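Local coordinates for terminase subunit UL89 protein (Human herpesvirus 5, PDB 3N4P) that forms the nuclease domain of the large terminase subunit, part of the motor that probably drives viral genomic DNA into empty capsids, at residues Gly81-Val85 against Ala260-Thr265; His90-Tyr95 against Gly202-Ser207. One frame throughout, in Å; residues are numbered along the deposited sequence.

Overall arrangement
Contacts 1 and 2 illustrate how one sheet can be joined by two kinds of association: a helix laid over a strand, and a strand added alongside. Their centres lie 11 Å apart, and the antiparallel neighbours 80-88 and 91-100 join them, Ala84 O lying 2.6 Å from Tyr95 N in a probable hydrogen bond. Contact 1 is close to the predicted nuclease residues: Gly81 approaches the side chain of Asp256 to about 5 Å and that of Asp68, which with Glu139 forms a magnesium site, to about 6 Å, and lies about 10 Å from a bound magnesium ion. Contact 2 lies away from these acids, and 202-207 overlaps the region required for UL56 interaction.

Contact 1: residues Gly81-Val85 against Ala260-Thr265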
loop_
_atom_site.group_PDB
_atom_site.type_symbol
_atom_site.label_atom_id
_atom_site.label_comp_id
_atom_site.label_asym_id
_atom_site.label_seq_id
_atom_site.Cartn_x
_atom_site.Cartn_y
_atom_site.Cartn_z
ATOM N N GLY B 81 -11.125 21.581 6.337
ATOM C CA GLY B 81 -10.709 20.346 5.629
ATOM C C GLY B 81 -10.376 20.615 4.166
ATOM O O GLY B 81 -11.092 21.326 3.525
ATOM N N VAL B 82 -9.236 20.119 3.689
ATOM C CA VAL B 82 -8.782 20.136 2.290
ATOM C C VAL B 82 -8.395 18.670 1.906
ATOM O O VAL B 82 -7.764 17.970 2.686
ATOM C CB VAL B 82 -7.529 21.029 2.075
ATOM C CG1 VAL B 82 -7.340 21.400 0.596
ATOM C CG2 VAL B 82 -7.607 22.297 2.919
ATOM N N ALA B 83 -8.813 18.232 0.722
ATOM C CA ALA B 83 -8.439 16.953 0.174
ATOM C C ALA B 83 -8.179 17.081 -1.311
ATOM O O ALA B 83 -8.847 17.832 -2.049
ATOM C CB ALA B 83 -9.546 15.899 0.415
ATOM N N ALA B 84 -7.230 16.261 -1.749
ATOM C CA ALA B 84 -6.773 16.244 -3.117
ATOM C C ALA B 84 -6.671 14.792 -3.547
ATOM O O ALA B 84 -5.856 14.037 -2.972
ATOM C CB ALA B 84 -5.403 16.942 -3.211
ATOM N N VAL B 85 -7.495 14.440 -4.558
ATOM C CA VAL B 85 -7.657 13.100 -5.131
ATOM C C VAL B 85 -7.583 13.027 -6.674
ATOM O O VAL B 85 -7.812 14.023 -7.369
ATOM C CB VAL B 85 -8.963 12.429 -4.653
ATOM C CG1 VAL B 85 -9.197 12.671 -3.140
ATOM C CG2 VAL B 85 -10.078 12.993 -5.387
ATOM N N ALA B 260 -14.381 16.367 3.380
ATOM C CA ALA B 260 -13.624 16.874 2.252
ATOM C C ALA B 260 -13.178 15.759 1.312
ATOM O O ALA B 260 -13.191 15.935 0.104
ATOM C CB ALA B 260 -12.478 17.695 2.692
ATOM N N VAL B 261 -12.789 14.617 1.851
ATOM C CA VAL B 261 -12.428 13.505 0.998
ATOM C C VAL B 261 -13.705 12.970 0.295
ATOM O O VAL B 261 -13.717 12.715 -0.878
ATOM C CB VAL B 261 -11.786 12.387 1.887
ATOM C CG1 VAL B 261 -11.653 11.015 1.141
ATOM C CG2 VAL B 261 -10.465 12.915 2.474
ATOM N N ILE B 262 -14.779 12.795 1.032
ATOM C CA ILE B 262 -16.015 12.325 0.432
ATOM C C ILE B 262 -16.405 13.203 -0.801
ATOM O O ILE B 262 -16.771 12.686 -1.833
ATOM C CB ILE B 262 -17.114 12.256 1.515
ATOM C CG1 ILE B 262 -16.770 11.140 2.503
ATOM C CG2 ILE B 262 -18.513 11.992 0.913
ATOM C CD1 ILE B 262 -17.665 11.029 3.680
ATOM N N MET B 263 -16.213 14.514 -0.714
ATOM C CA MET B 263 -16.678 15.415 -1.742
ATOM C C MET B 263 -15.691 15.504 -2.894
ATOM O O MET B 263 -16.093 15.498 -4.046
ATOM C CB MET B 263 -16.974 16.789 -1.164
ATOM C CG MET B 263 -18.056 16.817 -0.163
ATOM S SD MET B 263 -19.677 16.121 -0.771
ATOM C CE MET B 263 -20.410 16.039 0.860
ATOM N N ALA B 264 -14.405 15.555 -2.610
ATOM C CA ALA B 264 -13.475 15.515 -3.728
ATOM C C ALA B 264 -13.722 14.244 -4.549
ATOM O O ALA B 264 -13.740 14.303 -5.781
ATOM C CB ALA B 264 -12.016 15.612 -3.259
ATOM N N THR B 265 -13.905 13.106 -3.891
ATOM C CA THR B 265 -14.109 11.847 -4.622
ATOM C C THR B 265 -15.396 11.889 -5.447
ATOM O O THR B 265 -15.390 11.546 -6.622
ATOM C CB THR B 265 -14.036 10.603 -3.680
ATOM O OG1 THR B 265 -15.065 10.666 -2.676
ATOM C CG2 THR B 265 -12.700 10.586 -2.960
#
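Ala83 projects its methyl group from the strand into the shallow surface formed by Ala260, Val261 and Ala264, one turn of the facing helix. Its CB lies 3.7 Å from Val261 CG2 and 4.1 Å from Ala260 CB, with Ala264 CB a little farther off. The small side chains let the two backbones come close: the segment axes approach to 7.3 Å and run in roughly the same direction, 38° apart. Next to this methyl cluster, Gly81 offers bare backbone, and Ala260 CB rests 3.9 Å from Gly81 C.

Two residues along the strand, Val85 meets the following part of the helix with both of its branches. With CG1 anti to the carbonyl carbon (chi1 -42°), CG2 falls between the backbone N and that carbon and reaches Ala264 CB at 3.9 Å, while CG1 meets Thr265 CG2 at 4.1 Å. The valine and threonine side chains cross at about a right angle, methyl against methyl. Thr265 can face the strand in this apolar way because its hydroxyl is turned back toward the helix's own carbonyls of Val261 and Ile262 (chi1 61°). The segments meet through apolar contacts, without a hydrogen bond between them, and every touching residue is buried.

In this RNase H-like nuclease fold, helix 256-267 begins with Asp256, one of the predicted catalytic acids, and 260-265 packs against the central sheet just beyond it. Strand 80-88 is bonded through its backbone to 62-67 at Ala83 and Val85, and to 91-100 at Val82 and Ala84. Val82 and Ala84 face the other way, onto Met120 of helix 109-127, while Ile262 points from the helix toward Ala191 and Phe195 of helix 187-200. The sheet is thus sandwiched between helices.

Contact 2: residues His90-Tyr95 against Gly202-Ser207; sequences HQFLIY and GYIKAS
Phe92, Leu93 and Ile94 pair with Ile204, Lys205 and Ala206 as parallel strands, through which the segment following helix 187-200 joins the central sheet. Phe92 N donates to Tyr203 O at 3.0 Å, Phe92 O accepts from Lys205 N at 2.9 Å, and Ile94 N reaches Lys205 O at 2.7 Å. On the face shared by Ile94 and Ile204, CD1 of the former meets CG2 of the latter at 4.1 Å, beside Phe43 of helix 37-45.

Side chains hold the loop end. The edge of the Tyr203 ring addresses the face of His90 in a T-shaped pair, planes at 78°, while His90 O lies near the plane of the tyrosine ring. Gln91, extended beyond CG, directs NE2 to Gly202 O at 3.3 Å, with the acceptor almost in its amide plane; its OE1 bonds to Tyr48 OH. Gly202 itself, with positive phi, closes the preceding helix in a Schellman motif.

At the other end, Ile94 O is gripped by Ser207 OG (3.0 Å) and Ser207 N (3.3 Å) from the same face of its carbonyl plane. Backbone bonds thus set the register; the Gln91 amide and the His90-Tyr203 pair secure the loop end, and Ser207's two bonds satisfy Ile94 O.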
loop_
_atom_site.group_PDB
_atom_site.type_symbol
_atom_site.label_atom_id
_atom_site.label_comp_id
_atom_site.label_asym_id
_atom_site.label_seq_id
_atom_site.Cartn_x
_atom_site.Cartn_y
_atom_site.Cartn_z
ATOM N N HIS B 90 -9.736 2.016 -12.002
ATOM C CA HIS B 90 -11.050 2.176 -11.390
ATOM C C HIS B 90 -11.026 2.687 -9.913
ATOM O O HIS B 90 -12.076 2.841 -9.299
ATOM C CB HIS B 90 -11.861 0.857 -11.560
ATOM C CG HIS B 90 -11.250 -0.328 -10.869
ATOM N ND1 HIS B 90 -9.957 -0.327 -10.376
ATOM C CD2 HIS B 90 -11.768 -1.543 -10.551
ATOM C CE1 HIS B 90 -9.714 -1.479 -9.769
ATOM N NE2 HIS B 90 -10.797 -2.234 -9.853
ATOM N N GLN B 91 -9.849 3.019 -9.364
ATOM C CA GLN B 91 -9.723 3.506 -7.977
ATOM C C GLN B 91 -9.502 4.991 -7.911
ATOM O O GLN B 91 -9.268 5.653 -8.927
ATOM C CB GLN B 91 -8.606 2.771 -7.248
ATOM C CG GLN B 91 -8.908 1.207 -7.168
ATOM C CD GLN B 91 -7.712 0.406 -6.700
ATOM O OE1 GLN B 91 -6.692 0.382 -7.366
ATOM N NE2 GLN B 91 -7.831 -0.249 -5.561
ATOM N N PHE B 92 -9.576 5.501 -6.688
ATOM C CA PHE B 92 -9.334 6.902 -6.376
ATOM C C PHE B 92 -8.341 7.000 -5.298
ATOM O O PHE B 92 -8.471 6.351 -4.242
ATOM C CB PHE B 92 -10.655 7.527 -5.988
ATOM C CG PHE B 92 -11.742 7.191 -6.997
ATOM C CD1 PHE B 92 -11.871 7.935 -8.172
ATOM C CD2 PHE B 92 -12.566 6.094 -6.804
ATOM C CE1 PHE B 92 -12.855 7.618 -9.156
ATOM C CE2 PHE B 92 -13.557 5.737 -7.789
ATOM C CZ PHE B 92 -13.689 6.538 -8.976
ATOM N N LEU B 93 -7.344 7.821 -5.579
ATOM C CA LEU B 93 -6.144 7.920 -4.802
ATOM C C LEU B 93 -6.081 9.242 -4.032
ATOM O O LEU B 93 -6.339 10.283 -4.606
ATOM C CB LEU B 93 -5.030 7.900 -5.811
ATOM C CG LEU B 93 -3.868 6.994 -5.531
ATOM C CD1 LEU B 93 -4.090 5.919 -6.537
ATOM C CD2 LEU B 93 -2.652 7.702 -5.884
ATOM N N ILE B 94 -5.763 9.230 -2.737
ATOM C CA ILE B 94 -5.773 10.492 -1.965
ATOM C C ILE B 94 -4.345 10.982 -1.989
ATOM O O ILE B 94 -3.442 10.277 -1.490
ATOM C CB ILE B 94 -6.228 10.286 -0.513
ATOM C CG1 ILE B 94 -7.664 9.833 -0.495
ATOM C CG2 ILE B 94 -6.087 11.596 0.371
ATOM C CD1 ILE B 94 -7.901 9.179 0.798
ATOM N N TYR B 95 -4.138 12.144 -2.636
ATOM C CA TYR B 95 -2.817 12.716 -2.761
ATOM C C TYR B 95 -2.429 13.683 -1.639
ATOM O O TYR B 95 -1.234 13.922 -1.382
ATOM C CB TYR B 95 -2.709 13.480 -4.113
ATOM C CG TYR B 95 -2.681 12.536 -5.366
ATOM C CD1 TYR B 95 -1.655 11.607 -5.539
ATOM C CD2 TYR B 95 -3.701 12.564 -6.316
ATOM C CE1 TYR B 95 -1.606 10.778 -6.652
ATOM C CE2 TYR B 95 -3.683 11.753 -7.471
ATOM C CZ TYR B 95 -2.625 10.872 -7.628
ATOM O OH TYR B 95 -2.573 10.058 -8.722
ATOM N N GLY B 202 -12.986 -1.382 -1.444
ATOM C CA GLY B 202 -11.597 -1.278 -1.850
ATOM C C GLY B 202 -11.330 -0.159 -2.860
ATOM O O GLY B 202 -10.198 0.009 -3.335
ATOM N N TYR B 203 -12.300 0.702 -3.125
ATOM C CA TYR B 203 -12.058 1.712 -4.178
ATOM C C TYR B 203 -11.323 2.985 -3.818
ATOM O O TYR B 203 -10.980 3.784 -4.732
ATOM C CB TYR B 203 -13.365 2.058 -4.885
ATOM C CG TYR B 203 -13.861 0.897 -5.716
ATOM C CD1 TYR B 203 -14.685 -0.061 -5.200
ATOM C CD2 TYR B 203 -13.426 0.746 -7.006
ATOM C CE1 TYR B 203 -15.111 -1.152 -5.990
ATOM C CE2 TYR B 203 -13.847 -0.288 -7.802
ATOM C CZ TYR B 203 -14.674 -1.231 -7.293
ATOM O OH TYR B 203 -15.022 -2.252 -8.119
ATOM N N ILE B 204 -11.158 3.215 -2.518
ATOM C CA ILE B 204 -10.585 4.455 -1.970
ATOM C C ILE B 204 -9.232 4.140 -1.366
ATOM O O ILE B 204 -9.152 3.418 -0.400
ATOM C CB ILE B 204 -11.422 5.078 -0.831
ATOM C CG1 ILE B 204 -12.916 5.162 -1.165
ATOM C CG2 ILE B 204 -10.785 6.566 -0.380
ATOM C CD1 ILE B 204 -13.275 6.182 -2.312
ATOM N N LYS B 205 -8.167 4.776 -1.880
ATOM C CA LYS B 205 -6.827 4.396 -1.462
ATOM C C LYS B 205 -6.032 5.651 -1.220
ATOM O O LYS B 205 -6.334 6.721 -1.792
ATOM C CB LYS B 205 -6.175 3.521 -2.533
ATOM C CG LYS B 205 -6.713 2.016 -2.525
ATOM C CD LYS B 205 -5.788 1.191 -1.658
ATOM C CE LYS B 205 -6.270 -0.190 -1.382
ATOM N NZ LYS B 205 -5.850 -0.473 -0.013
ATOM N N ALA B 206 -5.037 5.521 -0.347
ATOM C CA ALA B 206 -4.103 6.587 -0.027
ATOM C C ALA B 206 -2.875 6.250 -0.805
ATOM O O ALA B 206 -2.630 5.083 -1.131
ATOM C CB ALA B 206 -3.777 6.531 1.394
ATOM N N SER B 207 -2.104 7.286 -1.129
ATOM C CA SER B 207 -0.804 7.094 -1.740
ATOM C C SER B 207 0.250 7.143 -0.623
ATOM O O SER B 207 0.007 7.824 0.396
ATOM C CB SER B 207 -0.560 8.237 -2.740
ATOM O OG SER B 207 -0.588 9.411 -2.027
#